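PDB 5BP8: Ent-copalyl diphosphate synthase from Streptomyces platensis, which is a largely helical protein of the terpene cyclase class, related in part to the C-terminal domain of squalene-hopene cyclases. Local coordinates for residues Arg8-Val20 and Leu271-Leu284. Residues are numbered along the deposited sequence; the frame is centred on the assembly and turned at random.
With SO4 (sulfate ion), chain C.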
ATOM      1  N   ARG A   8     -19.878  -6.366  19.383  1.00 50.26           N
ATOM      2  CA  ARG A   8     -18.999  -6.458  18.250  1.00 44.79           C
ATOM      3  C   ARG A   8     -19.694  -7.093  17.055  1.00 38.56           C
ATOM      4  O   ARG A   8     -19.239  -6.889  15.927  1.00 35.71           O
ATOM      5  CB  ARG A   8     -17.698  -7.159  18.634  1.00 45.60           C
ATOM      6  CG  ARG A   8     -17.022  -6.465  19.811  1.00 47.97           C
ATOM      7  CD  ARG A   8     -15.515  -6.360  19.703  1.00 48.17           C
ATOM      8  NE  ARG A   8     -14.963  -5.707  20.897  1.00 49.07           N
ATOM      9  CZ  ARG A   8     -14.799  -4.392  21.063  1.00 50.66           C
ATOM     10  NH1 ARG A   8     -15.121  -3.519  20.111  1.00 50.13           N
ATOM     11  NH2 ARG A   8     -14.282  -3.936  22.203  1.00 52.34           N
ATOM     12  N   GLU A   9     -20.808  -7.812  17.265  1.00 36.13           N
ATOM     13  CA  GLU A   9     -21.653  -8.206  16.117  1.00 35.22           C
ATOM     14  C   GLU A   9     -22.207  -6.968  15.407  1.00 32.36           C
ATOM     15  O   GLU A   9     -22.242  -6.889  14.163  1.00 28.97           O
ATOM     16  CB  GLU A   9     -22.814  -9.128  16.537  1.00 39.39           C
ATOM     17  CG  GLU A   9     -22.401 -10.571  16.782  1.00 42.34           C
ATOM     18  CD  GLU A   9     -23.481 -11.401  17.468  1.00 46.33           C
ATOM     19  OE1 GLU A   9     -23.133 -12.464  18.003  1.00 47.67           O
ATOM     20  OE2 GLU A   9     -24.669 -10.999  17.491  1.00 47.79           O
ATOM     21  N   ALA A  10     -22.662  -6.010  16.206  1.00 31.12           N
ATOM     22  CA  ALA A  10     -23.166  -4.746  15.673  1.00 30.85           C
ATOM     23  C   ALA A  10     -22.061  -4.001  14.937  1.00 30.32           C
ATOM     24  O   ALA A  10     -22.278  -3.427  13.881  1.00 29.95           O
ATOM     25  CB  ALA A  10     -23.738  -3.885  16.803  1.00 31.39           C
ATOM     26  N   GLU A  11     -20.877  -3.979  15.531  1.00 30.96           N
ATOM     27  CA  GLU A  11     -19.716  -3.391  14.882  1.00 31.79           C
ATOM     28  C   GLU A  11     -19.398  -4.044  13.546  1.00 29.13           C
ATOM     29  O   GLU A  11     -19.081  -3.358  12.599  1.00 28.45           O
ATOM     30  CB  GLU A  11     -18.495  -3.557  15.748  1.00 35.20           C
ATOM     31  CG  GLU A  11     -18.272  -2.436  16.718  1.00 39.97           C
ATOM     32  CD  GLU A  11     -16.918  -2.562  17.378  1.00 42.16           C
ATOM     33  OE1 GLU A  11     -16.882  -3.188  18.455  1.00 43.98           O
ATOM     34  OE2 GLU A  11     -15.898  -2.091  16.791  1.00 46.74           O
ATOM     35  N   ALA A  12     -19.450  -5.376  13.495  1.00 27.17           N
ATOM     36  CA  ALA A  12     -19.230  -6.098  12.251  1.00 26.95           C
ATOM     37  C   ALA A  12     -20.227  -5.703  11.175  1.00 25.59           C
ATOM     38  O   ALA A  12     -19.863  -5.473  10.011  1.00 24.76           O
ATOM     39  CB  ALA A  12     -19.249  -7.602  12.480  1.00 27.67           C
ATOM     40  N   ALA A  13     -21.493  -5.603  11.556  1.00 25.14           N
ATOM     41  CA  ALA A  13     -22.521  -5.222  10.612  1.00 24.45           C
ATOM     42  C   ALA A  13     -22.337  -3.784  10.112  1.00 24.01           C
ATOM     43  O   ALA A  13     -22.557  -3.486   8.948  1.00 24.37           O
ATOM     44  CB  ALA A  13     -23.897  -5.398  11.240  1.00 25.03           C
ATOM     45  N   ALA A  14     -21.923  -2.893  11.001  1.00 24.50           N
ATOM     46  CA  ALA A  14     -21.683  -1.495  10.635  1.00 25.22           C
ATOM     47  C   ALA A  14     -20.479  -1.382   9.693  1.00 25.32           C
ATOM     48  O   ALA A  14     -20.498  -0.602   8.737  1.00 25.75           O
ATOM     49  CB  ALA A  14     -21.441  -0.649  11.884  1.00 25.66           C
ATOM     50  N   LEU A  15     -19.439  -2.161   9.960  1.00 25.32           N
ATOM     51  CA  LEU A  15     -18.249  -2.159   9.088  1.00 26.33           C
ATOM     52  C   LEU A  15     -18.599  -2.670   7.685  1.00 25.53           C
ATOM     53  O   LEU A  15     -18.199  -2.091   6.667  1.00 23.34           O
ATOM     54  CB  LEU A  15     -17.156  -3.043   9.684  1.00 29.06           C
ATOM     55  CG  LEU A  15     -15.785  -2.960   9.014  1.00 32.22           C
ATOM     56  CD1 LEU A  15     -15.227  -1.541   9.162  1.00 33.21           C
ATOM     57  CD2 LEU A  15     -14.870  -3.989   9.646  1.00 34.26           C
ATOM     58  N   LEU A  16     -19.372  -3.757   7.623  1.00 24.59           N
ATOM     59  CA  LEU A  16     -19.782  -4.306   6.327  1.00 24.15           C
ATOM     60  C   LEU A  16     -20.612  -3.296   5.557  1.00 23.46           C
ATOM     61  O   LEU A  16     -20.417  -3.086   4.351  1.00 23.99           O
ATOM     62  CB  LEU A  16     -20.510  -5.632   6.510  1.00 25.72           C
ATOM     63  CG  LEU A  16     -19.613  -6.798   6.954  1.00 27.19           C
ATOM     64  CD1 LEU A  16     -20.463  -7.959   7.431  1.00 28.23           C
ATOM     65  CD2 LEU A  16     -18.695  -7.240   5.819  1.00 28.81           C
ATOM     66  N   ALA A  17     -21.523  -2.629   6.247  1.00 23.89           N
ATOM     67  CA  ALA A  17     -22.396  -1.669   5.612  1.00 24.60           C
ATOM     68  C   ALA A  17     -21.612  -0.462   5.090  1.00 24.17           C
ATOM     69  O   ALA A  17     -21.900   0.053   4.006  1.00 24.34           O
ATOM     70  CB  ALA A  17     -23.493  -1.213   6.567  1.00 25.55           C
ATOM     71  N   ALA A  18     -20.647  -0.005   5.876  1.00 24.77           N
ATOM     72  CA  ALA A  18     -19.855   1.152   5.478  1.00 24.86           C
ATOM     73  C   ALA A  18     -19.008   0.803   4.253  1.00 25.40           C
ATOM     74  O   ALA A  18     -18.862   1.628   3.357  1.00 25.26           O
ATOM     75  CB  ALA A  18     -18.977   1.629   6.608  1.00 25.69           C
ATOM     76  N   THR A  19     -18.481  -0.416   4.229  1.00 23.50           N
ATOM     77  CA  THR A  19     -17.724  -0.899   3.101  1.00 24.11           C
ATOM     78  C   THR A  19     -18.577  -0.976   1.840  1.00 24.57           C
ATOM     79  O   THR A  19     -18.173  -0.513   0.762  1.00 24.12           O
ATOM     80  CB  THR A  19     -17.070  -2.247   3.430  1.00 23.53           C
ATOM     81  OG1 THR A  19     -16.307  -2.118   4.646  1.00 25.82           O
ATOM     82  CG2 THR A  19     -16.163  -2.680   2.296  1.00 23.71           C
ATOM     83  N   VAL A  20     -19.798  -1.504   1.964  1.00 25.20           N
ATOM     84  CA  VAL A  20     -20.722  -1.505   0.843  1.00 26.45           C
ATOM     85  C   VAL A  20     -20.941  -0.094   0.292  1.00 27.14           C
ATOM     86  O   VAL A  20     -21.012   0.112  -0.914  1.00 26.46           O
ATOM     87  CB  VAL A  20     -22.101  -2.113   1.252  1.00 27.23           C
ATOM     88  CG1 VAL A  20     -23.154  -1.801   0.212  1.00 28.70           C
ATOM     89  CG2 VAL A  20     -21.965  -3.609   1.437  1.00 26.56           C
ATOM     90  N   LEU A 271     -13.176 -10.511   8.940  1.00 27.12           N
ATOM     91  CA  LEU A 271     -14.436 -10.834   9.635  1.00 28.96           C
ATOM     92  C   LEU A 271     -14.681 -12.329   9.743  1.00 28.78           C
ATOM     93  O   LEU A 271     -15.201 -12.790  10.768  1.00 27.89           O
ATOM     94  CB  LEU A 271     -15.621 -10.156   8.967  1.00 30.76           C
ATOM     95  CG  LEU A 271     -15.985  -8.796   9.566  1.00 34.43           C
ATOM     96  CD1 LEU A 271     -14.776  -8.012  10.057  1.00 37.10           C
ATOM     97  CD2 LEU A 271     -16.735  -7.992   8.525  1.00 35.75           C
ATOM     98  N   ALA A 272     -14.289 -13.084   8.720  1.00 28.37           N
ATOM     99  CA  ALA A 272     -14.393 -14.560   8.779  1.00 30.06           C
ATOM    100  C   ALA A 272     -13.505 -15.142   9.847  1.00 30.41           C
ATOM    101  O   ALA A 272     -13.860 -16.123  10.496  1.00 29.14           O
ATOM    102  CB  ALA A 272     -14.055 -15.173   7.434  1.00 29.35           C
ATOM    103  N   ALA A 273     -12.337 -14.538  10.027  1.00 29.94           N
ATOM    104  CA  ALA A 273     -11.371 -14.966  11.023  1.00 30.31           C
ATOM    105  C   ALA A 273     -11.783 -14.579  12.434  1.00 29.83           C
ATOM    106  O   ALA A 273     -11.331 -15.199  13.405  1.00 29.97           O
ATOM    107  CB  ALA A 273      -9.999 -14.378  10.720  1.00 30.52           C
ATOM    108  N   SER A 274     -12.629 -13.562  12.547  1.00 28.57           N
ATOM    109  CA  SER A 274     -12.989 -12.983  13.839  1.00 28.69           C
ATOM    110  C   SER A 274     -13.826 -13.896  14.728  1.00 30.15           C
ATOM    111  O   SER A 274     -13.849 -13.713  15.938  1.00 28.94           O
ATOM    112  CB  SER A 274     -13.756 -11.672  13.638  1.00 27.47           C
ATOM    113  OG  SER A 274     -15.067 -11.899  13.152  1.00 27.14           O
ATOM    114  N   GLY A 275     -14.553 -14.833  14.130  1.00 31.67           N
ATOM    115  CA  GLY A 275     -15.506 -15.634  14.916  1.00 32.46           C
ATOM    116  C   GLY A 275     -16.834 -14.935  15.188  1.00 33.32           C
ATOM    117  O   GLY A 275     -17.714 -15.514  15.821  1.00 33.04           O
ATOM    118  N   LEU A 276     -17.009 -13.698  14.710  1.00 31.11           N
ATOM    119  CA  LEU A 276     -18.282 -12.988  14.842  1.00 31.52           C
ATOM    120  C   LEU A 276     -19.359 -13.488  13.884  1.00 32.00           C
ATOM    121  O   LEU A 276     -19.070 -13.897  12.756  1.00 30.50           O
ATOM    122  CB  LEU A 276     -18.085 -11.477  14.628  1.00 30.27           C
ATOM    123  CG  LEU A 276     -17.217 -10.796  15.679  1.00 29.68           C
ATOM    124  CD1 LEU A 276     -16.851  -9.385  15.202  1.00 29.54           C
ATOM    125  CD2 LEU A 276     -17.908 -10.721  17.031  1.00 30.39           C
ATOM    126  N   ARG A 277     -20.614 -13.423  14.342  1.00 33.38           N
ATOM    127  CA  ARG A 277     -21.766 -13.741  13.514  1.00 35.93           C
ATOM    128  C   ARG A 277     -22.201 -12.491  12.770  1.00 34.10           C
ATOM    129  O   ARG A 277     -22.316 -11.422  13.351  1.00 34.57           O
ATOM    130  CB  ARG A 277     -22.946 -14.277  14.346  1.00 40.59           C
ATOM    131  CG  ARG A 277     -22.751 -15.691  14.888  1.00 46.62           C
ATOM    132  CD  ARG A 277     -24.016 -16.239  15.560  1.00 51.68           C
ATOM    133  NE  ARG A 277     -24.023 -15.963  17.001  1.00 57.92           N
ATOM    134  CZ  ARG A 277     -24.757 -15.036  17.630  1.00 61.36           C
ATOM    135  NH1 ARG A 277     -24.645 -14.908  18.948  1.00 62.07           N
ATOM    136  NH2 ARG A 277     -25.604 -14.240  16.972  1.00 63.25           N
ATOM    137  N   TYR A 278     -22.389 -12.635  11.472  1.00 33.27           N
ATOM    138  CA  TYR A 278     -22.872 -11.564  10.625  1.00 34.28           C
ATOM    139  C   TYR A 278     -23.324 -12.208   9.349  1.00 35.65           C
ATOM    140  O   TYR A 278     -23.006 -13.378   9.082  1.00 35.87           O
ATOM    141  CB  TYR A 278     -21.755 -10.562  10.293  1.00 33.62           C
ATOM    142  CG  TYR A 278     -20.593 -11.224   9.623  1.00 32.77           C
ATOM    143  CD1 TYR A 278     -20.532 -11.342   8.230  1.00 31.44           C
ATOM    144  CD2 TYR A 278     -19.564 -11.759  10.375  1.00 32.50           C
ATOM    145  CE1 TYR A 278     -19.464 -11.966   7.615  1.00 32.28           C
ATOM    146  CE2 TYR A 278     -18.494 -12.381   9.773  1.00 33.31           C
ATOM    147  CZ  TYR A 278     -18.453 -12.493   8.399  1.00 33.28           C
ATOM    148  OH  TYR A 278     -17.378 -13.124   7.836  1.00 34.10           O
ATOM    149  N   GLU A 279     -24.061 -11.434   8.568  1.00 37.74           N
ATOM    150  CA  GLU A 279     -24.398 -11.791   7.209  1.00 41.97           C
ATOM    151  C   GLU A 279     -23.619 -10.856   6.265  1.00 40.51           C
ATOM    152  O   GLU A 279     -23.789  -9.624   6.308  1.00 41.53           O
ATOM    153  CB  GLU A 279     -25.908 -11.653   7.031  1.00 44.25           C
ATOM    154  CG  GLU A 279     -26.424 -11.953   5.637  1.00 50.54           C
ATOM    155  CD  GLU A 279     -26.297 -13.413   5.248  1.00 55.38           C
ATOM    156  OE1 GLU A 279     -26.084 -14.273   6.134  1.00 58.42           O
ATOM    157  OE2 GLU A 279     -26.436 -13.701   4.040  1.00 60.36           O
ATOM    158  N   ALA A 280     -22.761 -11.426   5.420  1.00 39.28           N
ATOM    159  CA  ALA A 280     -22.076 -10.639   4.388  1.00 38.98           C
ATOM    160  C   ALA A 280     -23.120 -10.060   3.453  1.00 39.83           C
ATOM    161  O   ALA A 280     -23.974 -10.807   2.934  1.00 41.29           O
ATOM    162  CB  ALA A 280     -21.092 -11.481   3.599  1.00 37.93           C
ATOM    163  N   PRO A 281     -23.094  -8.730   3.262  1.00 39.34           N
ATOM    164  CA  PRO A 281     -24.003  -8.164   2.291  1.00 39.27           C
ATOM    165  C   PRO A 281     -23.703  -8.740   0.910  1.00 39.50           C
ATOM    166  O   PRO A 281     -22.534  -8.836   0.498  1.00 36.60           O
ATOM    167  CB  PRO A 281     -23.689  -6.657   2.338  1.00 38.52           C
ATOM    168  CG  PRO A 281     -23.098  -6.433   3.681  1.00 37.75           C
ATOM    169  CD  PRO A 281     -22.330  -7.680   3.978  1.00 37.39           C
ATOM    170  N   ALA A 282     -24.760  -9.137   0.212  1.00 38.34           N
ATOM    171  CA  ALA A 282     -24.636  -9.678  -1.129  1.00 37.37           C
ATOM    172  C   ALA A 282     -23.865  -8.754  -2.057  1.00 34.66           C
ATOM    173  O   ALA A 282     -23.184  -9.231  -2.951  1.00 32.50           O
ATOM    174  CB  ALA A 282     -26.019  -9.947  -1.708  1.00 38.14           C
ATOM    175  N   ALA A 283     -24.007  -7.441  -1.872  1.00 34.68           N
ATOM    176  CA  ALA A 283     -23.355  -6.479  -2.732  1.00 34.31           C
ATOM    177  C   ALA A 283     -21.834  -6.650  -2.724  1.00 32.04           C
ATOM    178  O   ALA A 283     -21.207  -6.432  -3.759  1.00 30.19           O
ATOM    179  CB  ALA A 283     -23.728  -5.040  -2.352  1.00 35.66           C
ATOM    180  N   LEU A 284     -21.239  -7.032  -1.590  1.00 29.72           N
ATOM    181  CA  LEU A 284     -19.780  -7.215  -1.558  1.00 29.27           C
ATOM    182  C   LEU A 284     -19.405  -8.435  -2.369  1.00 28.66           C
ATOM    183  O   LEU A 284     -18.457  -8.396  -3.148  1.00 27.75           O
ATOM    184  CB  LEU A 284     -19.227  -7.371  -0.141  1.00 30.00           C
ATOM    185  CG  LEU A 284     -19.362  -6.149   0.764  1.00 30.27           C
ATOM    186  CD1 LEU A 284     -18.634  -6.407   2.067  1.00 31.56           C
ATOM    187  CD2 LEU A 284     -18.861  -4.882   0.087  1.00 29.75           C
TER
HETATM  188  S   SO4 C 702     -14.080   0.070  21.321  0.80 45.19           S
HETATM  189  O1  SO4 C 702     -14.475  -0.935  22.346  0.80 48.33           O
HETATM  190  O2  SO4 C 702     -12.715   0.528  21.636  0.80 43.61           O
HETATM  191  O3  SO4 C 702     -14.996   1.232  21.353  0.80 48.94           O
HETATM  192  O4  SO4 C 702     -14.143  -0.551  19.977  0.80 44.35           O
HETATM  193  O   HOH W   1     -23.451  -8.835  12.655  1.00 35.20           O
HETATM  194  O   HOH W   2     -20.752 -13.188  17.230  1.00 45.83           O
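Leu-16 is the centre of the apolar part of this contact, meeting Leu-271, Tyr-278, Pro-281 and Leu-284. Chi1 of -71° sets its CG beside the backbone N, and the fork there sends the two methyls to different partners. CD2 meets Leu-271 CD2 tip to tip at 3.4 Å, tighter than usual van der Waals contact, and also touches Leu-284. CD1 approaches the Tyr-278 ring obliquely, 3.5 Å from its CD1, while CB rests on Pro-281 CD. Val-20, one turn on, fits its CG2 between Pro-281 CB and Leu-284 CD2, 3.6 Å from each. Toward the N-terminal end, Leu-276 lies against Arg-8 and the small Ala-12, its CD1 3.5 Å from Arg-8 O.

The polar part gathers around Glu-9. Its OE1 sits over one face of the Arg-277 guanidinium, 3.0 Å from NH1, with the planes 70° apart; no N-H points at it, and charge alone makes this salt bridge. Two waters add directed bonds: one joins Glu-9 O to Arg-277 O, the other links Glu-9 OE1 to Arg-277 N.

Gly-275, just past helix 260-274, takes a positive phi (80°) that would jam a CB against Ser-274 O, and Pro-281 is the N-cap of helix 282-291, so helix 7-20 packs along the connection between two successive helices. Tyr-278 OH bonds to His-320. Arg-8, Leu-15 and Thr-19 join the N-terminal helix to helix 504-518, whose Ala-516 Leu-276 touches from the connection.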